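Side-chain contacts in dicer Related Helicase (PDB 6M6Q), which probably hydrolyses ATP and binds RNA as a RIG-I-like helicase in RNA interference, represented here by its helical N-terminal domain: residues 50-55 and 121-126; 115-120 and 234-239; 136-141 and 147-152. All coordinates share one frame; numbering follows the deposited sequence. Where two conformers were deposited one is given.

Contact 1 (50-55 and 121-126); sequences GYFKLF and ECFLNT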
# COMPACT_ATOMS: atom_id res chain seq x y z
N GLY B 50 1.36 -11.06 26.29
CA GLY B 50 2.61 -11.75 25.91
C GLY B 50 3.61 -10.80 25.27
O GLY B 50 3.82 -9.70 25.81
N TYR B 51 4.21 -11.21 24.15
CA TYR B 51 5.34 -10.51 23.49
C TYR B 51 4.85 -9.17 22.88
O TYR B 51 5.69 -8.29 22.62
CB TYR B 51 6.00 -11.37 22.39
CG TYR B 51 6.71 -12.63 22.85
CD1 TYR B 51 7.03 -12.85 24.18
CD2 TYR B 51 7.07 -13.60 21.92
CE1 TYR B 51 7.67 -14.02 24.58
CE2 TYR B 51 7.71 -14.77 22.31
CZ TYR B 51 8.00 -14.98 23.65
OH TYR B 51 8.62 -16.13 24.03
N PHE B 52 3.54 -9.02 22.66
CA PHE B 52 2.95 -7.79 22.08
C PHE B 52 3.40 -6.58 22.91
O PHE B 52 3.61 -5.48 22.34
CB PHE B 52 1.41 -7.89 22.02
CG PHE B 52 0.83 -8.73 20.90
CD1 PHE B 52 0.70 -8.22 19.61
CD2 PHE B 52 0.35 -10.01 21.14
CE1 PHE B 52 0.16 -8.99 18.60
CE2 PHE B 52 -0.20 -10.77 20.13
CZ PHE B 52 -0.29 -10.27 18.86
N LYS B 53 3.58 -6.77 24.22
CA LYS B 53 3.85 -5.66 25.18
C LYS B 53 5.21 -5.01 24.87
O LYS B 53 5.35 -3.81 25.16
CB LYS B 53 3.81 -6.16 26.63
CG LYS B 53 3.36 -5.11 27.64
CD LYS B 53 3.58 -5.51 29.07
CE LYS B 53 3.02 -4.51 30.05
NZ LYS B 53 3.65 -3.17 29.88
N LEU B 54 6.15 -5.76 24.28
CA LEU B 54 7.51 -5.26 23.92
C LEU B 54 7.42 -4.15 22.86
O LEU B 54 8.48 -3.58 22.54
CB LEU B 54 8.37 -6.42 23.40
CG LEU B 54 8.68 -7.54 24.38
CD1 LEU B 54 8.99 -8.85 23.64
CD2 LEU B 54 9.84 -7.16 25.30
N PHE B 55 6.23 -3.88 22.31
CA PHE B 55 6.03 -2.92 21.18
C PHE B 55 5.22 -1.70 21.65
O PHE B 55 4.89 -0.84 20.80
CB PHE B 55 5.37 -3.63 20.00
CG PHE B 55 6.15 -4.80 19.45
CD1 PHE B 55 5.95 -6.08 19.95
CD2 PHE B 55 7.08 -4.63 18.45
CE1 PHE B 55 6.68 -7.15 19.46
CE2 PHE B 55 7.81 -5.70 17.96
CZ PHE B 55 7.61 -6.96 18.47
N GLU B 121 -3.20 -6.04 11.06
CA GLU B 121 -2.56 -5.16 10.05
C GLU B 121 -2.18 -3.82 10.69
O GLU B 121 -1.17 -3.27 10.29
CB GLU B 121 -3.48 -4.96 8.85
CG GLU B 121 -3.65 -6.22 8.00
CD GLU B 121 -3.03 -6.18 6.62
OE1 GLU B 121 -3.22 -7.14 5.88
OE2 GLU B 121 -2.39 -5.16 6.29
N CYS B 122 -2.93 -3.35 11.69
CA CYS B 122 -2.60 -2.11 12.43
C CYS B 122 -1.32 -2.32 13.25
O CYS B 122 -0.51 -1.39 13.31
CB CYS B 122 -3.73 -1.65 13.34
SG CYS B 122 -3.28 -0.20 14.33
N PHE B 123 -1.15 -3.50 13.83
CA PHE B 123 0.06 -3.83 14.63
C PHE B 123 1.26 -3.97 13.69
O PHE B 123 2.24 -3.23 13.85
CB PHE B 123 -0.17 -5.09 15.46
CG PHE B 123 1.07 -5.71 16.03
CD1 PHE B 123 1.75 -5.12 17.07
CD2 PHE B 123 1.51 -6.93 15.57
CE1 PHE B 123 2.83 -5.75 17.67
CE2 PHE B 123 2.59 -7.57 16.17
CZ PHE B 123 3.26 -6.96 17.21
N LEU B 124 1.16 -4.88 12.72
CA LEU B 124 2.26 -5.29 11.82
C LEU B 124 2.76 -4.08 11.02
O LEU B 124 3.98 -3.93 10.92
CB LEU B 124 1.78 -6.42 10.89
CG LEU B 124 1.54 -7.77 11.57
CD1 LEU B 124 1.31 -8.87 10.54
CD2 LEU B 124 2.71 -8.14 12.47
N ASN B 125 1.87 -3.23 10.50
CA ASN B 125 2.26 -2.08 9.64
C ASN B 125 2.92 -0.97 10.48
O ASN B 125 3.55 -0.12 9.88
CB ASN B 125 1.07 -1.49 8.89
CG ASN B 125 0.51 -2.42 7.85
OD1 ASN B 125 1.19 -3.34 7.37
ND2 ASN B 125 -0.74 -2.20 7.47
N THR B 126 2.72 -0.97 11.80
CA THR B 126 3.33 0.01 12.73
C THR B 126 4.75 -0.45 13.11
O THR B 126 5.68 0.39 13.02
CB THR B 126 2.45 0.22 13.97
OG1 THR B 126 1.15 0.65 13.56
CG2 THR B 126 3.00 1.26 14.91
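Phe123, on helix 94-127, pushes its ring between Phe52 and Phe55 of the 3-10 segment that includes 51-55. Its CG lies anti to the backbone N (chi1 165°), which carries the ring out toward that segment. Phe52 comes over one face of it. Its CD1 sits above that face, toward the rim, 3.7 Å from Phe123 CZ, and its CE1 is 3.7 Å from Phe123 CE2. The two ring planes make an angle of 58°, and the edge of Phe52 is directed at the face of Phe123. With Phe55 the roles are reversed. Here the edge of Phe123 meets a face of Phe55 almost at a right angle (87°), and Phe123 CE1 lies 3.9 Å from Phe55 CD1. This is the packed part, and all three rings are buried. Phe59 and Ile67 also touch Phe123. Tyr51, Lys53 and Leu54 form the exposed side. Tyr51 and Leu54 lean on helix 131-144, and Lys53 pairs with Glu56 in a salt bridge. A leucine in place of Phe123 would probably leave Phe52 without a face to meet and Phe55 without an edge, opening a gap between them. The arrangement is an aromatic cluster of two edge-to-face contacts, one tilted and one T-shaped, holding the loop between helices 33-42 and 63-72 to a long helix of an all-helical domain.

Contact 2 (115-120 and 234-239); sequences QRRRFS and EDLLTE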
# COMPACT_ATOMS: atom_id res chain seq x y z
N GLN B 115 -12.41 -7.92 11.94
CA GLN B 115 -11.84 -7.20 13.11
C GLN B 115 -10.41 -7.70 13.37
O GLN B 115 -9.46 -6.86 13.51
CB GLN B 115 -12.73 -7.43 14.34
CG GLN B 115 -12.36 -6.57 15.54
CD GLN B 115 -13.17 -6.93 16.75
OE1 GLN B 115 -14.33 -6.54 16.89
NE2 GLN B 115 -12.56 -7.68 17.65
N ARG B 116 -10.24 -9.02 13.44
CA ARG B 116 -8.92 -9.62 13.73
C ARG B 116 -7.91 -9.16 12.66
O ARG B 116 -6.84 -8.68 13.04
CB ARG B 116 -9.03 -11.13 13.85
CG ARG B 116 -9.12 -11.58 15.29
CD ARG B 116 -9.53 -13.02 15.44
NE ARG B 116 -9.97 -13.26 16.79
CZ ARG B 116 -10.57 -14.36 17.21
NH1 ARG B 116 -10.94 -14.46 18.47
NH2 ARG B 116 -10.76 -15.36 16.37
N ARG B 117 -8.27 -9.23 11.38
CA ARG B 117 -7.37 -8.79 10.27
C ARG B 117 -7.05 -7.30 10.37
O ARG B 117 -5.91 -6.93 10.15
CB ARG B 117 -7.95 -9.09 8.89
CG ARG B 117 -7.08 -10.02 8.09
CD ARG B 117 -6.25 -9.34 7.03
NE ARG B 117 -6.56 -10.02 5.78
CZ ARG B 117 -5.80 -10.01 4.71
NH1 ARG B 117 -4.65 -9.36 4.71
NH2 ARG B 117 -6.20 -10.64 3.62
N ARG B 118 -8.05 -6.48 10.62
CA ARG B 118 -7.90 -5.01 10.70
C ARG B 118 -6.83 -4.66 11.77
O ARG B 118 -5.90 -3.87 11.46
CB ARG B 118 -9.25 -4.38 11.02
CG ARG B 118 -9.19 -2.91 11.35
CD ARG B 118 -10.60 -2.43 11.54
NE ARG B 118 -10.66 -1.22 12.33
CZ ARG B 118 -11.72 -0.43 12.39
NH1 ARG B 118 -12.80 -0.71 11.68
NH2 ARG B 118 -11.68 0.66 13.13
N PHE B 119 -6.96 -5.22 12.96
CA PHE B 119 -6.11 -4.85 14.12
C PHE B 119 -4.75 -5.57 14.03
O PHE B 119 -3.76 -5.01 14.53
CB PHE B 119 -6.88 -5.09 15.41
CG PHE B 119 -7.95 -4.06 15.65
CD1 PHE B 119 -7.63 -2.80 16.15
CD2 PHE B 119 -9.27 -4.30 15.29
CE1 PHE B 119 -8.61 -1.84 16.33
CE2 PHE B 119 -10.24 -3.34 15.47
CZ PHE B 119 -9.91 -2.10 15.98
N SER B 120 -4.69 -6.74 13.38
CA SER B 120 -3.42 -7.45 13.05
C SER B 120 -2.58 -6.56 12.13
O SER B 120 -1.39 -6.36 12.41
CB SER B 120 -3.68 -8.79 12.42
OG SER B 120 -4.19 -9.70 13.36
N GLU B 234 -4.07 -18.98 11.61
CA GLU B 234 -4.31 -19.91 10.48
C GLU B 234 -5.63 -19.56 9.77
O GLU B 234 -5.59 -19.38 8.55
CB GLU B 234 -4.32 -21.35 10.97
CG GLU B 234 -4.52 -22.34 9.85
CD GLU B 234 -3.34 -22.44 8.89
OE1 GLU B 234 -2.21 -22.75 9.38
OE2 GLU B 234 -3.54 -22.22 7.65
N ASP B 235 -6.75 -19.49 10.51
CA ASP B 235 -8.12 -19.28 9.94
C ASP B 235 -8.31 -17.80 9.55
O ASP B 235 -9.32 -17.47 8.77
CB ASP B 235 -9.20 -19.77 10.91
CG ASP B 235 -9.69 -18.71 11.89
OD1 ASP B 235 -9.41 -18.86 13.10
OD2 ASP B 235 -10.37 -17.75 11.44
N LEU B 236 -7.46 -16.94 10.06
CA LEU B 236 -7.49 -15.49 9.75
C LEU B 236 -7.01 -15.28 8.31
O LEU B 236 -7.51 -14.35 7.67
CB LEU B 236 -6.62 -14.79 10.78
CG LEU B 236 -6.40 -13.30 10.59
CD1 LEU B 236 -7.70 -12.53 10.73
CD2 LEU B 236 -5.39 -12.79 11.59
N LEU B 237 -6.12 -16.16 7.82
CA LEU B 237 -5.43 -16.02 6.51
C LEU B 237 -6.00 -16.99 5.46
O LEU B 237 -5.58 -16.89 4.29
CB LEU B 237 -3.94 -16.26 6.72
CG LEU B 237 -3.28 -15.40 7.80
CD1 LEU B 237 -1.86 -15.87 8.10
CD2 LEU B 237 -3.28 -13.94 7.39
N THR B 238 -6.89 -17.92 5.85
CA THR B 238 -7.47 -18.94 4.92
C THR B 238 -8.87 -18.52 4.49
O THR B 238 -9.72 -18.31 5.36
CB THR B 238 -7.47 -20.37 5.51
OG1 THR B 238 -8.14 -20.39 6.76
CG2 THR B 238 -6.07 -20.92 5.71
N GLU B 239 -9.08 -18.43 3.18
CA GLU B 239 -10.38 -18.13 2.52
C GLU B 239 -11.30 -19.36 2.57
O GLU B 239 -12.18 -19.39 3.46
CB GLU B 239 -10.14 -17.71 1.06
CG GLU B 239 -9.21 -18.65 0.30
CD GLU B 239 -7.73 -18.28 0.31
OE1 GLU B 239 -7.22 -17.89 1.38
OE2 GLU B 239 -7.09 -18.36 -0.76
O HOH W 1 -9.26 -16.23 14.11
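Leu236 packs on Arg116, Arg117 and Ser120 of helix 94-127, a contact between two helices of an all-helical domain. The leucine is buried. Its CG is anti to the backbone N (chi1 175°), and this turns both methyl groups to the long helix. CD1 lies 3.4 Å from Arg117 N, close to the backbone of that helix. The side chain of Arg116 can be followed outward. Its CB touches Leu236 CD1 at 3.7 Å. From CG to NE the chain is extended and leads away from the leucine, past Pro75. At the tip, NH1 gives a hydrogen bond to Asp73 O, its main polar partner. NH2 gives one to water 1, 2.8 Å away, which in turn donates to Asp235 OD1. That bridge is doubtful, because Asp235 has two conformers. Arg117 takes a different course. It crosses Leu236 at a slant, with its CG 3.7 Å from Leu236 CD1, then bends so that its NH1 forms a salt bridge with Glu121. Both arginines put aliphatic carbons on the leucine and turn their guanidinium groups to polar partners beyond it. The second methyl, Leu236 CD2, is 3.8 Å from Ser120 OG. That hydroxyl donates to Arg116 O at 2.9 Å, from 45° out of the carbonyl plane, and the same oxygen also accepts from Ser120 N.

Contact 3 (136-141 and 147-152); sequences IADEVM and ELYGYS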
# COMPACT_ATOMS: atom_id res chain seq x y z
N ILE B 136 13.25 -5.01 17.54
CA ILE B 136 12.52 -5.79 18.58
C ILE B 136 12.05 -7.09 17.93
O ILE B 136 12.21 -8.17 18.57
CB ILE B 136 11.37 -4.99 19.19
CG1 ILE B 136 11.87 -3.66 19.76
CG2 ILE B 136 10.66 -5.82 20.25
CD1 ILE B 136 10.77 -2.75 20.25
N ALA B 137 11.53 -7.01 16.70
CA ALA B 137 10.98 -8.16 15.96
C ALA B 137 12.10 -9.15 15.65
O ALA B 137 11.85 -10.36 15.73
CB ALA B 137 10.29 -7.69 14.71
N ASP B 138 13.30 -8.65 15.32
CA ASP B 138 14.49 -9.48 14.98
C ASP B 138 14.83 -10.34 16.21
O ASP B 138 14.90 -11.55 16.06
CB ASP B 138 15.68 -8.61 14.54
CG ASP B 138 16.75 -9.34 13.73
OD1 ASP B 138 16.40 -10.30 13.00
OD2 ASP B 138 17.95 -8.93 13.82
N GLU B 139 14.92 -9.71 17.38
CA GLU B 139 15.26 -10.39 18.65
C GLU B 139 14.15 -11.37 19.05
O GLU B 139 14.48 -12.40 19.65
CB GLU B 139 15.53 -9.37 19.77
CG GLU B 139 16.18 -10.01 20.99
CD GLU B 139 16.54 -9.08 22.12
OE1 GLU B 139 16.68 -7.86 21.85
OE2 GLU B 139 16.70 -9.57 23.27
N VAL B 140 12.88 -11.07 18.76
CA VAL B 140 11.75 -11.97 19.12
C VAL B 140 11.93 -13.29 18.36
O VAL B 140 11.86 -14.38 19.01
CB VAL B 140 10.37 -11.34 18.85
CG1 VAL B 140 9.26 -12.40 18.74
CG2 VAL B 140 10.02 -10.31 19.90
N MET B 141 12.23 -13.20 17.06
CA MET B 141 12.42 -14.37 16.17
C MET B 141 13.65 -15.18 16.64
O MET B 141 13.57 -16.43 16.64
CB MET B 141 12.61 -13.92 14.71
CG MET B 141 11.35 -13.32 14.10
SD MET B 141 9.84 -14.34 14.33
CE MET B 141 10.17 -15.69 13.19
N GLU B 147 17.21 -21.11 13.92
CA GLU B 147 17.28 -21.55 12.50
C GLU B 147 16.46 -20.58 11.64
O GLU B 147 16.94 -20.20 10.58
CB GLU B 147 16.74 -22.98 12.34
CG GLU B 147 17.12 -23.64 11.02
CD GLU B 147 16.29 -23.24 9.80
OE1 GLU B 147 16.77 -23.46 8.68
OE2 GLU B 147 15.17 -22.77 9.97
N LEU B 148 15.25 -20.23 12.09
CA LEU B 148 14.34 -19.32 11.38
C LEU B 148 14.97 -17.92 11.35
O LEU B 148 15.00 -17.33 10.26
CB LEU B 148 12.97 -19.33 12.08
CG LEU B 148 11.81 -18.64 11.36
CD1 LEU B 148 11.63 -19.16 9.93
CD2 LEU B 148 10.52 -18.83 12.14
N TYR B 149 15.56 -17.48 12.47
CA TYR B 149 16.37 -16.22 12.54
C TYR B 149 17.40 -16.26 11.42
O TYR B 149 17.39 -15.35 10.58
CB TYR B 149 17.03 -16.04 13.91
CG TYR B 149 18.08 -14.96 13.98
CD1 TYR B 149 19.43 -15.28 13.95
CD2 TYR B 149 17.74 -13.62 14.14
CE1 TYR B 149 20.41 -14.30 14.03
CE2 TYR B 149 18.71 -12.63 14.23
CZ TYR B 149 20.06 -12.98 14.19
OH TYR B 149 21.02 -12.03 14.29
N GLY B 150 18.17 -17.34 11.36
CA GLY B 150 19.22 -17.54 10.35
C GLY B 150 18.67 -17.45 8.94
O GLY B 150 19.26 -16.74 8.10
N TYR B 151 17.55 -18.14 8.71
CA TYR B 151 16.91 -18.28 7.38
C TYR B 151 16.47 -16.90 6.88
O TYR B 151 16.59 -16.63 5.64
CB TYR B 151 15.75 -19.28 7.48
CG TYR B 151 15.20 -19.74 6.16
CD1 TYR B 151 15.75 -20.81 5.47
CD2 TYR B 151 14.13 -19.08 5.57
CE1 TYR B 151 15.27 -21.21 4.23
CE2 TYR B 151 13.62 -19.47 4.34
CZ TYR B 151 14.19 -20.55 3.67
OH TYR B 151 13.71 -20.92 2.45
N SER B 152 16.04 -16.03 7.80
CA SER B 152 15.56 -14.65 7.53
C SER B 152 16.75 -13.73 7.19
O SER B 152 16.52 -12.63 6.62
CB SER B 152 14.75 -14.10 8.69
OG SER B 152 15.58 -13.60 9.72
O HOH W 2 21.01 -9.55 13.60
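Tyr149 overlaps the carboxylate of Asp138 obliquely through CE2 and CD2. The two planes are 34° apart. Asp138 OD1 is the closest oxygen, 3.5 Å from Tyr149 CE2. Both side chains have CG anti to the backbone N (chi1 -160° for Asp138), and this turns the two side chains toward each other between the helices. The polar ends are joined by water 2. It donates to Asp138 OD2 at 3.1 Å and is hydrogen-bonded to Tyr149 OH at 2.6 Å. Asp138 OD1 has a stronger partner in His153, which bonds to it through NE2. The two oxygens therefore have separate partners, which should hold the buried carboxylate in a set rotation. The carboxylate could also favour a protonated His153. The ring of Tyr149 is further held by edge-to-face contacts with Phe142 and His153. A second, apolar patch lies beside this one. Met141 is bent at both chi2 and chi3, so that its CE reaches Leu148 CD2 at 3.3 Å and Leu148 CG at 3.8 Å. Phe29 of helix 25-29 also touches Met141. Further along, Ser152 OG bonds back to Tyr149 O at 2.7 Å, inside its own helix. The two short segments approach to 9.6 Å between axes. Helices 131-144 and 146-152 are consecutive, joined by a one-residue link, and fold back on each other at 135°, closer to antiparallel than parallel. The pair is held by a polar contact with a water and by an apolar methionine-leucine contact.

In the fold
Contacts 1 and 2 use neighbouring turns of helix 94-127, and their centres are 15 Å apart. Contact 1 is a core contact made by aromatic rings alone. Contact 2 is only partly buried and pairs an apolar leucine with polar residues. Contact 3 lies on the next helices along the chain. It is as buried as contact 1 but mixes a carboxylate, a tyrosine and a water with apolar packing. Contacts 1 and 3 touch through Phe55 and Leu54 against Ile136, so the two are packed side by side. Contacts 2 and 3 stay about 12 Å apart at their nearest atoms.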